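Local coordinates for protein Isomerase/lactonizing enzyme (Agrobacterium fabrum str. C58, PDB 2NQL) that is a member of the enolase superfamily, pairing an alpha+beta capping domain with a TIM-like barrel that holds a sodium ion in this structure, at residues L171-Y174 and W175-G179; E226-A229 and E230-P233; E252-S255 and K256-V260; Q287-M290 and G291-G294; G302-A305 and A306-I310. All blocks are in the same frame, centred on the assembly; numbering follows the deposited sequence.

Interaction 1: L171-Y174 and W175-G179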
loop_
_atom_site.group_PDB
_atom_site.type_symbol
_atom_site.label_atom_id
_atom_site.label_comp_id
_atom_site.label_asym_id
_atom_site.label_seq_id
_atom_site.Cartn_x
_atom_site.Cartn_y
_atom_site.Cartn_z
ATOM N N LEU A 171 12.588 31.149 17.673
ATOM C CA LEU A 171 12.006 30.983 16.357
ATOM C C LEU A 171 10.475 30.987 16.371
ATOM O O LEU A 171 9.845 31.592 15.498
ATOM C CB LEU A 171 12.581 29.740 15.679
ATOM C CG LEU A 171 12.511 29.667 14.156
ATOM C CD1 LEU A 171 13.172 30.881 13.481
ATOM C CD2 LEU A 171 13.201 28.390 13.723
ATOM N N ALA A 172 9.871 30.342 17.372
ATOM C CA ALA A 172 8.414 30.309 17.485
ATOM C C ALA A 172 7.894 31.715 17.764
ATOM O O ALA A 172 6.881 32.141 17.197
ATOM C CB ALA A 172 7.957 29.314 18.602
ATOM N N LYS A 173 8.608 32.445 18.618
ATOM C CA LYS A 173 8.187 33.797 18.981
ATOM C C LYS A 173 8.282 34.722 17.780
ATOM O O LYS A 173 7.425 35.597 17.601
ATOM C CB LYS A 173 9.050 34.332 20.130
ATOM C CG LYS A 173 8.518 35.621 20.785
ATOM C CD LYS A 173 9.515 36.108 21.856
ATOM C CE LYS A 173 9.183 37.514 22.349
ATOM N NZ LYS A 173 7.884 37.548 23.086
ATOM N N TYR A 174 9.336 34.539 16.976
ATOM C CA TYR A 174 9.493 35.276 15.728
ATOM C C TYR A 174 8.267 35.100 14.824
ATOM O O TYR A 174 7.724 36.087 14.279
ATOM C CB TYR A 174 10.769 34.826 15.001
ATOM C CG TYR A 174 10.910 35.419 13.620
ATOM C CD1 TYR A 174 11.362 36.731 13.448
ATOM C CD2 TYR A 174 10.541 34.688 12.490
ATOM C CE1 TYR A 174 11.469 37.290 12.162
ATOM C CE2 TYR A 174 10.640 35.233 11.217
ATOM C CZ TYR A 174 11.092 36.524 11.065
ATOM O OH TYR A 174 11.182 37.028 9.814
ATOM N N TRP A 175 7.837 33.847 14.666
ATOM C CA TRP A 175 6.633 33.545 13.895
ATOM C C TRP A 175 5.342 34.072 14.515
ATOM O O TRP A 175 4.464 34.539 13.786
ATOM C CB TRP A 175 6.565 32.043 13.512
ATOM C CG TRP A 175 7.543 31.775 12.394
ATOM C CD1 TRP A 175 8.811 31.249 12.504
ATOM C CD2 TRP A 175 7.380 32.136 11.019
ATOM N NE1 TRP A 175 9.423 31.237 11.276
ATOM C CE2 TRP A 175 8.575 31.779 10.348
ATOM C CE3 TRP A 175 6.330 32.707 10.280
ATOM C CZ2 TRP A 175 8.755 31.981 8.969
ATOM C CZ3 TRP A 175 6.513 32.914 8.900
ATOM C CH2 TRP A 175 7.712 32.544 8.266
ATOM N N GLN A 176 5.249 34.034 15.847
ATOM C CA GLN A 176 4.130 34.654 16.562
ATOM C C GLN A 176 4.030 36.152 16.243
ATOM O O GLN A 176 2.932 36.665 16.001
ATOM C CB GLN A 176 4.248 34.438 18.078
ATOM C CG GLN A 176 2.983 34.808 18.862
ATOM C CD GLN A 176 3.148 34.629 20.356
ATOM O OE1 GLN A 176 4.122 35.104 20.943
ATOM N NE2 GLN A 176 2.193 33.942 20.983
ATOM N N ASP A 177 5.177 36.830 16.220
ATOM C CA ASP A 177 5.257 38.276 15.930
ATOM C C ASP A 177 4.859 38.584 14.480
ATOM O O ASP A 177 4.497 39.718 14.145
ATOM C CB ASP A 177 6.678 38.797 16.176
ATOM C CG ASP A 177 7.026 38.895 17.643
ATOM O OD1 ASP A 177 6.115 38.794 18.501
ATOM O OD2 ASP A 177 8.230 39.059 17.948
ATOM N N ARG A 178 4.927 37.567 13.621
ATOM C CA ARG A 178 4.422 37.667 12.260
ATOM C C ARG A 178 2.919 37.365 12.137
ATOM O O ARG A 178 2.384 37.354 11.029
ATOM C CB ARG A 178 5.224 36.741 11.327
ATOM C CG ARG A 178 6.692 37.119 11.150
ATOM C CD ARG A 178 7.391 36.183 10.171
ATOM N NE ARG A 178 6.902 36.370 8.800
ATOM C CZ ARG A 178 7.514 37.118 7.888
ATOM N NH1 ARG A 178 8.649 37.751 8.185
ATOM N NH2 ARG A 178 6.986 37.242 6.678
ATOM N N GLY A 179 2.234 37.109 13.246
ATOM C CA GLY A 179 0.767 36.999 13.231
ATOM C C GLY A 179 0.232 35.569 13.244
ATOM O O GLY A 179 -0.960 35.331 13.053
#
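Tyr174 leans over the indole of Trp175 and reaches on to Arg178, just past the end of helix 165-177. Its CB sits 3.1 Å from Trp175 N, simply because the residues are neighbours. With CG anti to its own N (chi1 173°), the ring is carried forward along the helix. CD2 then stands over one face of the indole, 3.8 Å from Trp175 CD1, in an edge-to-face aromatic pair whose planes meet at 89°. CE2 of Tyr174 meets the aliphatic part of Arg178, with CD 3.5 Å away. At the tip, OH of Tyr174 takes a weak hydrogen bond of 3.1 Å from Arg178 NH1. Phenol and arginine run side by side in the same direction, a use of long amphipathic side chains that suits an exposed helix end.

The buried indole of Trp175 also meets Phe180 edge-to-face and the ring of His344, while Leu171 CG lies 4.3 Å from Trp175 CD1. Gln176 is extended, and its NE2 is hydrogen-bonded to Leu205 O of helix 194-205. Small Ala172 lets that helix come close. Gly179 ends the turn with positive phi (101°), a backbone conformation that glycine adopts easily. This is a Schellman motif closing the helix of a beta-alpha-beta unit, strand 152-158 to strand 182-186, in the barrel domain.

Interaction 2: E226-A229 and E230-P233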
loop_
_atom_site.group_PDB
_atom_site.type_symbol
_atom_site.label_atom_id
_atom_site.label_comp_id
_atom_site.label_asym_id
_atom_site.label_seq_id
_atom_site.Cartn_x
_atom_site.Cartn_y
_atom_site.Cartn_z
ATOM N N GLU A 226 1.508 8.285 28.890
ATOM C CA GLU A 226 2.404 8.877 29.878
ATOM C C GLU A 226 2.916 10.248 29.452
ATOM O O GLU A 226 2.933 11.196 30.249
ATOM C CB GLU A 226 3.607 7.967 30.124
ATOM C CG GLU A 226 3.340 6.770 31.013
ATOM C CD GLU A 226 4.517 5.810 31.035
ATOM O OE1 GLU A 226 5.673 6.271 30.908
ATOM O OE2 GLU A 226 4.284 4.591 31.177
ATOM N N LEU A 227 3.346 10.339 28.194
ATOM C CA LEU A 227 3.916 11.557 27.663
ATOM C C LEU A 227 2.829 12.628 27.487
ATOM O O LEU A 227 3.056 13.827 27.746
ATOM C CB LEU A 227 4.638 11.247 26.339
ATOM C CG LEU A 227 5.953 10.441 26.407
ATOM C CD1 LEU A 227 6.389 10.009 25.019
ATOM C CD2 LEU A 227 7.092 11.219 27.111
ATOM N N ILE A 228 1.644 12.188 27.071
ATOM C CA ILE A 228 0.501 13.096 26.929
ATOM C C ILE A 228 0.114 13.684 28.297
ATOM O O ILE A 228 -0.131 14.883 28.407
ATOM C CB ILE A 228 -0.679 12.407 26.232
ATOM C CG1 ILE A 228 -0.338 12.142 24.756
ATOM C CG2 ILE A 228 -1.950 13.237 26.313
ATOM C CD1 ILE A 228 -1.345 11.232 24.045
ATOM N N ALA A 229 0.087 12.832 29.322
ATOM C CA ALA A 229 -0.057 13.268 30.724
ATOM C C ALA A 229 0.996 14.292 31.184
ATOM O O ALA A 229 0.645 15.261 31.867
ATOM C CB ALA A 229 -0.087 12.057 31.663
ATOM N N GLU A 230 2.260 14.090 30.795
ATOM C CA GLU A 230 3.362 15.021 31.104
ATOM C C GLU A 230 3.177 16.374 30.423
ATOM O O GLU A 230 3.564 17.426 30.967
ATOM C CB GLU A 230 4.712 14.431 30.678
ATOM C CG GLU A 230 5.382 13.534 31.711
ATOM C CD GLU A 230 6.681 12.921 31.199
ATOM O OE1 GLU A 230 7.568 13.677 30.735
ATOM O OE2 GLU A 230 6.814 11.677 31.268
ATOM N N MET A 231 2.597 16.345 29.225
ATOM C CA MET A 231 2.368 17.571 28.462
ATOM C C MET A 231 1.092 18.311 28.839
ATOM O O MET A 231 0.988 19.531 28.644
ATOM C CB MET A 231 2.376 17.266 26.967
ATOM C CG MET A 231 3.768 16.898 26.472
ATOM S SD MET A 231 3.753 16.703 24.667
ATOM C CE MET A 231 2.402 15.521 24.470
ATOM N N GLN A 232 0.116 17.579 29.368
ATOM C CA GLN A 232 -1.207 18.159 29.557
ATOM C C GLN A 232 -1.365 19.379 30.499
ATOM O O GLN A 232 -2.218 20.219 30.245
ATOM C CB GLN A 232 -2.340 17.107 29.591
ATOM C CG GLN A 232 -2.920 16.752 30.932
ATOM C CD GLN A 232 -3.942 17.773 31.423
ATOM O OE1 GLN A 232 -3.674 18.520 32.363
ATOM N NE2 GLN A 232 -5.107 17.814 30.781
ATOM N N PRO A 233 -0.527 19.498 31.563
ATOM C CA PRO A 233 -0.466 20.768 32.312
ATOM C C PRO A 233 -0.153 22.032 31.497
ATOM O O PRO A 233 -0.387 23.148 31.975
ATOM C CB PRO A 233 0.656 20.517 33.331
ATOM C CG PRO A 233 0.647 19.059 33.540
ATOM C CD PRO A 233 0.350 18.484 32.183
#
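Leu227 and Ile228 meet Glu230 and Met231 in a local contact along the last turns of helix 221-231, on the outside of the barrel between strands 210-214 and 239-240. Backbone bonds run through it: Glu230 N donates to Glu226 O at 3.0 Å and Met231 N to Leu227 O at 3.0 Å. Beyond these, the ladder slackens as the chain passes into a 3-10 segment. Gln232 N is held by two weak bonds, to Ile228 O at 2.9 Å and to Ala229 O at 3.4 Å. Pro233, which has no N-H to give, suits this point, and its CD rests 3.3 Å from Ala229 O.

Met231 explains the buried side. Its CG is anti to the carbonyl carbon (chi1 -70°), and a bend at chi3 turns the methyl back along the helix, where CE comes 4.4 Å from Ile228 CG1 and also approaches Leu227 O. A flexible, unbranched thioether suits this position, where Met231 packs on Pro194 and Ile198 of helix 194-205. Beta-branched Ile228 packs on Thr258 and Val260, in the loop after helix 248-255.

On the solvent side the extended Glu230 passes the leucine, with OE2 4.2 Å from Leu227 CD2. Glu226 and Glu230 are like charges one turn apart; Arg223 forms a salt bridge with Glu226 and a long, weak ion pair with Glu230, which probably eases their repulsion. Apolar residues inward and acids outward make this an amphipathic outer helix of a beta-alpha-beta crossover, as expected in a TIM-like barrel.

Interaction 3: E252-S255 and K256-V260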
loop_
_atom_site.group_PDB
_atom_site.type_symbol
_atom_site.label_atom_id
_atom_site.label_comp_id
_atom_site.label_asym_id
_atom_site.label_seq_id
_atom_site.Cartn_x
_atom_site.Cartn_y
_atom_site.Cartn_z
ATOM N N GLU A 252 -6.860 3.277 19.608
ATOM C CA GLU A 252 -8.097 3.197 20.390
ATOM C C GLU A 252 -7.846 3.425 21.881
ATOM O O GLU A 252 -8.495 4.264 22.501
ATOM C CB GLU A 252 -8.814 1.871 20.158
ATOM C CG GLU A 252 -10.044 1.674 21.038
ATOM C CD GLU A 252 -10.910 0.483 20.634
ATOM O OE1 GLU A 252 -10.565 -0.260 19.687
ATOM O OE2 GLU A 252 -11.956 0.292 21.280
ATOM N N LYS A 253 -6.891 2.686 22.434
ATOM C CA LYS A 253 -6.543 2.814 23.839
ATOM C C LYS A 253 -6.090 4.236 24.201
ATOM O O LYS A 253 -6.559 4.794 25.195
ATOM C CB LYS A 253 -5.495 1.772 24.248
ATOM C CG LYS A 253 -5.004 1.966 25.700
ATOM C CD LYS A 253 -4.234 0.774 26.229
ATOM C CE LYS A 253 -3.907 0.988 27.699
ATOM N NZ LYS A 253 -3.427 -0.264 28.335
ATOM N N VAL A 254 -5.204 4.826 23.396
ATOM C CA VAL A 254 -4.714 6.185 23.673
ATOM C C VAL A 254 -5.879 7.169 23.675
ATOM O O VAL A 254 -6.021 7.970 24.618
ATOM C CB VAL A 254 -3.601 6.656 22.683
ATOM C CG1 VAL A 254 -3.301 8.149 22.866
ATOM C CG2 VAL A 254 -2.331 5.883 22.914
ATOM N N SER A 255 -6.730 7.070 22.652
ATOM C CA SER A 255 -7.768 8.063 22.380
ATOM C C SER A 255 -8.906 8.037 23.400
ATOM O O SER A 255 -9.615 9.026 23.573
ATOM C CB SER A 255 -8.334 7.882 20.977
ATOM O OG SER A 255 -9.205 6.766 20.909
ATOM N N LYS A 256 -9.076 6.899 24.064
ATOM C CA LYS A 256 -10.135 6.731 25.050
ATOM C C LYS A 256 -9.667 6.982 26.477
ATOM O O LYS A 256 -10.463 6.922 27.410
ATOM C CB LYS A 256 -10.754 5.346 24.914
ATOM C CG LYS A 256 -11.669 5.259 23.722
ATOM C CD LYS A 256 -12.273 3.891 23.561
ATOM C CE LYS A 256 -13.405 3.959 22.570
ATOM N NZ LYS A 256 -13.861 2.606 22.182
ATOM N N ASN A 257 -8.378 7.272 26.641
ATOM C CA ASN A 257 -7.781 7.406 27.970
ATOM C C ASN A 257 -7.064 8.732 28.186
ATOM O O ASN A 257 -6.340 8.906 29.175
ATOM C CB ASN A 257 -6.844 6.226 28.262
ATOM C CG ASN A 257 -7.606 4.948 28.566
ATOM O OD1 ASN A 257 -7.700 4.047 27.729
ATOM N ND2 ASN A 257 -8.189 4.878 29.762
ATOM N N THR A 258 -7.257 9.650 27.243
ATOM C CA THR A 258 -6.898 11.051 27.434
ATOM C C THR A 258 -7.969 11.945 26.840
ATOM O O THR A 258 -8.666 11.551 25.903
ATOM C CB THR A 258 -5.494 11.399 26.862
ATOM O OG1 THR A 258 -5.188 12.769 27.154
ATOM C CG2 THR A 258 -5.416 11.164 25.332
ATOM N N ASP A 259 -8.124 13.131 27.429
ATOM C CA ASP A 259 -9.047 14.148 26.934
ATOM C C ASP A 259 -8.360 15.072 25.924
ATOM O O ASP A 259 -9.032 15.820 25.220
ATOM C CB ASP A 259 -9.602 14.993 28.091
ATOM C CG ASP A 259 -10.496 14.196 29.027
ATOM O OD1 ASP A 259 -11.561 13.712 28.576
ATOM O OD2 ASP A 259 -10.129 14.059 30.215
ATOM N N VAL A 260 -7.030 15.021 25.875
ATOM C CA VAL A 260 -6.260 15.723 24.851
ATOM C C VAL A 260 -6.717 15.230 23.478
ATOM O O VAL A 260 -6.760 14.018 23.249
ATOM C CB VAL A 260 -4.737 15.533 25.066
ATOM C CG1 VAL A 260 -3.944 16.217 23.956
ATOM C CG2 VAL A 260 -4.332 16.105 26.446
HETATM O O HOH W 1 -11.269 10.271 25.524
#
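Glu252 and Lys256, one turn apart at the end of helix 248-255, join in a salt bridge of 3.1 Å between Glu252 OE2 and Lys256 NZ. The glutamate CG is anti to its own nitrogen, whereas the lysine CG lies beside its nitrogen (chi1 -76°); both chains then run extended and converge. NZ meets OE2 on its anti side, 33° out of the carboxylate plane, while OE1 is engaged by Arg280.

Ser255 places OG between its nitrogen and carbonyl carbon (chi1 75°), which folds the hydroxyl back to donate to Glu252 O at 3.0 Å. Lys256 N reaches the same oxygen at 3.1 Å, from the same face of its plane. A small hydroxyl suits this buried spot, since OG is also hydrogen-bonded to Arg282 N. Thr258 tucks CG2 3.3 Å from Val254 O and leaves OG1 to accept from Val260 N, forming an ST turn. A water donates to both Ser255 O and Thr258 O, linking the helix end to the loop.

The chemistry implies a helix terminus tied along its last turn by a salt bridge, with its terminal carbonyls met by backbone, hydroxyl and water donors.

Interaction 4: Q287-M290 and G291-G294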
loop_
_atom_site.group_PDB
_atom_site.type_symbol
_atom_site.label_atom_id
_atom_site.label_comp_id
_atom_site.label_asym_id
_atom_site.label_seq_id
_atom_site.Cartn_x
_atom_site.Cartn_y
_atom_site.Cartn_z
ATOM N N GLN A 287 -5.898 14.667 9.432
ATOM C CA GLN A 287 -4.780 15.451 8.890
ATOM C C GLN A 287 -4.348 14.950 7.520
ATOM O O GLN A 287 -3.178 14.542 7.373
ATOM C CB GLN A 287 -3.575 15.405 9.848
ATOM C CG GLN A 287 -3.880 15.930 11.261
ATOM C CD GLN A 287 -2.751 15.674 12.213
ATOM O OE1 GLN A 287 -2.378 14.532 12.450
ATOM N NE2 GLN A 287 -2.158 16.746 12.737
ATOM N N PRO A 288 -5.264 14.995 6.523
ATOM C CA PRO A 288 -4.924 14.406 5.237
ATOM C C PRO A 288 -3.740 15.114 4.567
ATOM O O PRO A 288 -3.559 16.325 4.713
ATOM C CB PRO A 288 -6.202 14.604 4.408
ATOM C CG PRO A 288 -6.929 15.748 5.056
ATOM C CD PRO A 288 -6.630 15.566 6.508
ATOM N N GLU A 289 -2.942 14.332 3.857
ATOM C CA GLU A 289 -1.881 14.827 3.026
ATOM C C GLU A 289 -2.224 14.671 1.551
ATOM O O GLU A 289 -2.275 13.551 1.010
ATOM C CB GLU A 289 -0.562 14.118 3.386
ATOM C CG GLU A 289 0.636 14.434 2.426
ATOM C CD GLU A 289 0.792 15.930 2.129
ATOM O OE1 GLU A 289 1.056 16.707 3.079
ATOM O OE2 GLU A 289 0.653 16.335 0.941
ATOM N N MET A 290 -2.446 15.810 0.893
ATOM C CA MET A 290 -2.930 15.817 -0.485
ATOM C C MET A 290 -1.973 15.073 -1.438
ATOM O O MET A 290 -2.427 14.422 -2.387
ATOM C CB MET A 290 -3.085 17.264 -0.965
ATOM C CG MET A 290 -3.441 17.408 -2.427
ATOM S SD MET A 290 -4.981 16.585 -2.933
ATOM C CE MET A 290 -6.204 17.619 -2.144
ATOM N N GLY A 291 -0.661 15.163 -1.193
ATOM C CA GLY A 291 0.321 14.519 -2.071
ATOM C C GLY A 291 0.230 12.992 -2.092
ATOM O O GLY A 291 0.638 12.358 -3.069
ATOM N N HIS A 292 -0.307 12.421 -1.016
ATOM C CA HIS A 292 -0.560 10.976 -0.912
ATOM C C HIS A 292 -1.950 10.601 -1.464
ATOM O O HIS A 292 -2.186 9.430 -1.766
ATOM C CB HIS A 292 -0.501 10.477 0.560
ATOM C CG HIS A 292 0.883 10.298 1.096
ATOM N ND1 HIS A 292 1.913 9.750 0.355
ATOM C CD2 HIS A 292 1.398 10.568 2.319
ATOM C CE1 HIS A 292 3.004 9.696 1.101
ATOM N NE2 HIS A 292 2.721 10.194 2.292
ATOM N N LYS A 293 -2.856 11.581 -1.581
ATOM C CA LYS A 293 -4.305 11.292 -1.638
ATOM C C LYS A 293 -4.986 11.706 -2.934
ATOM O O LYS A 293 -5.726 10.913 -3.520
ATOM C CB LYS A 293 -5.062 11.867 -0.417
ATOM C CG LYS A 293 -4.617 11.273 0.898
ATOM C CD LYS A 293 -5.417 11.853 2.056
ATOM C CE LYS A 293 -5.045 11.194 3.365
ATOM N NZ LYS A 293 -3.621 11.463 3.774
ATOM N N GLY A 294 -4.750 12.940 -3.382
ATOM C CA GLY A 294 -5.418 13.484 -4.565
ATOM C C GLY A 294 -6.728 14.115 -4.113
ATOM O O GLY A 294 -7.171 13.881 -2.988
#
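The side chains of Glu289 and His292 cross at a slant, carboxylate and ring planes 80° apart, CG of Glu289 being 3.9 Å from CD2 of His292. Around them forms a short, weakly bonded helix, 290-293, after barrel strand 285-286. Tyr70 stacks on the imidazole, and ND1 is hydrogen-bonded to Asp121; Arg112 of the second subunit packs against the same side chain.

Glu289 is the N-cap. Bent at chi2 (47°), its chain curls back so that OE2 accepts from Gly291 N at 2.8 Å, on the anti side, 16° out of the carboxylate plane. OE1 is taken by His315, so both oxygens of this buried acid have partners. Glycine, with no side chain, suits position 291 close to OE2. The side chain of Glu289 is about 7 Å from the sodium ion held by Glu240 and Glu266.

Lys293 lays its methylenes along Pro288, with Lys293 CD 3.7 Å from Pro288 CB, before a bend at chi4 directs the buried NZ to Trp268 O and Gly265 O. Gly294, with positive phi, ends the turn. Met290 O there accepts two N-H groups: Lys293 N at 3.0 Å, from above the carbonyl plane, and Gly294 N at 2.9 Å, in that plane on a lone pair.

Interaction 5: G302-A305 and A306-I310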
loop_
_atom_site.group_PDB
_atom_site.type_symbol
_atom_site.label_atom_id
_atom_site.label_comp_id
_atom_site.label_asym_id
_atom_site.label_seq_id
_atom_site.Cartn_x
_atom_site.Cartn_y
_atom_site.Cartn_z
ATOM N N GLY A 302 -12.935 14.508 3.804
ATOM C CA GLY A 302 -13.592 15.707 4.337
ATOM C C GLY A 302 -15.081 15.493 4.616
ATOM O O GLY A 302 -15.572 15.873 5.682
ATOM N N ALA A 303 -15.784 14.876 3.667
ATOM C CA ALA A 303 -17.214 14.534 3.817
ATOM C C ALA A 303 -17.486 13.545 4.955
ATOM O O ALA A 303 -18.454 13.689 5.712
ATOM C CB ALA A 303 -17.761 13.989 2.500
ATOM N N LEU A 304 -16.621 12.544 5.092
ATOM C CA LEU A 304 -16.701 11.612 6.211
ATOM C C LEU A 304 -16.438 12.276 7.567
ATOM O O LEU A 304 -17.090 11.939 8.567
ATOM C CB LEU A 304 -15.768 10.407 5.997
ATOM C CG LEU A 304 -15.885 9.291 7.040
ATOM C CD1 LEU A 304 -17.333 8.726 7.079
ATOM C CD2 LEU A 304 -14.854 8.182 6.745
ATOM N N ALA A 305 -15.513 13.239 7.592
ATOM C CA ALA A 305 -15.275 14.025 8.798
ATOM C C ALA A 305 -16.517 14.828 9.202
ATOM O O ALA A 305 -16.853 14.887 10.396
ATOM C CB ALA A 305 -14.078 14.954 8.611
ATOM N N ALA A 306 -17.172 15.433 8.209
ATOM C CA ALA A 306 -18.436 16.173 8.423
ATOM C C ALA A 306 -19.541 15.301 9.001
ATOM O O ALA A 306 -20.290 15.749 9.881
ATOM C CB ALA A 306 -18.909 16.869 7.135
ATOM N N GLU A 307 -19.615 14.053 8.543
ATOM C CA GLU A 307 -20.565 13.070 9.089
ATOM C C GLU A 307 -20.405 12.788 10.575
ATOM O O GLU A 307 -21.362 12.369 11.234
ATOM C CB GLU A 307 -20.505 11.748 8.316
ATOM C CG GLU A 307 -21.164 11.789 6.945
ATOM C CD GLU A 307 -20.772 10.603 6.067
ATOM O OE1 GLU A 307 -20.637 9.477 6.597
ATOM O OE2 GLU A 307 -20.601 10.800 4.842
ATOM N N HIS A 308 -19.201 12.993 11.102
ATOM C CA HIS A 308 -18.863 12.532 12.431
ATOM C C HIS A 308 -18.367 13.654 13.330
ATOM O O HIS A 308 -17.900 13.418 14.454
ATOM C CB HIS A 308 -17.881 11.365 12.335
ATOM C CG HIS A 308 -18.507 10.120 11.789
ATOM N ND1 HIS A 308 -19.169 9.210 12.585
ATOM C CD2 HIS A 308 -18.525 9.610 10.534
ATOM C CE1 HIS A 308 -19.590 8.203 11.837
ATOM N NE2 HIS A 308 -19.211 8.423 10.590
ATOM N N GLY A 309 -18.491 14.884 12.819
ATOM C CA GLY A 309 -18.047 16.079 13.518
ATOM C C GLY A 309 -16.573 16.074 13.864
ATOM O O GLY A 309 -16.187 16.528 14.931
ATOM N N ILE A 310 -15.753 15.529 12.964
ATOM C CA ILE A 310 -14.304 15.483 13.152
ATOM C C ILE A 310 -13.724 16.706 12.432
ATOM O O ILE A 310 -14.068 16.947 11.274
ATOM C CB ILE A 310 -13.718 14.141 12.567
ATOM C CG1 ILE A 310 -14.323 12.946 13.341
ATOM C CG2 ILE A 310 -12.165 14.131 12.652
ATOM C CD1 ILE A 310 -14.056 11.564 12.757
#
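Leu304 crosses both Glu307 and His308 at a slant near the end of helix 295-308. Because its CG is anti to the backbone nitrogen (chi1 -174°), one branch, CD1, is directed toward the next turn and serves both neighbours. It touches Glu307 OE1 at 3.4 Å and His308 CD2 at 3.8 Å. The imidazole turns its edge to the helix: Leu304 O lies in the ring plane, 3.4 Å from His308 CD2. Glu307 runs extended beyond CG, passing over Ala303 O on its way outward, as suits a charged residue on an exposed turn. Leucine suits the inner position, where it also packs on Met274 and Arg275 of helix 271-278.

On another side of the helix the main pairing is between small and branched groups, Ala305 CB lying 4.1 Å from Ile310 CB. The compact alanine allows the chain to fold back after the helix, and Ile310 then rests on Ile278. Between them Gly309, at positive phi (59°), makes the reversal of a Schellman motif.

Ala305 O is the pivot. Ile310 N donates to it at 2.9 Å and His308 N at 3.1 Å, from opposite faces of the carbonyl plane. Two donors on one oxygen, with apolar contact across the turn, imply that the helix end is closed by backbone bonds and hydrophobic burial together, while its charged and polar side chains are left to the surface.

Overall arrangement
All five contacts belong to the barrel domain and follow one another along the chain from interaction 1 to interaction 5. Interactions 1, 2, 3 and 5 lie at the C-terminal ends of helices 165-177, 221-231, 248-255 and 295-308, where the chain turns toward the next strand. Interactions 2 and 3 are neighbours, centres 12 Å apart and in direct contact. Interaction 1 stands apart, its centre 25 Å or more from every other. Interaction 4 lies deep, about 5 Å from the centre of the chain, and its short helix leads into helix 295-308 of interaction 5. The helix endings thus lie on the periphery of the barrel, their centres 19 to 26 Å from the chain centre, while interaction 4 is near the sodium site.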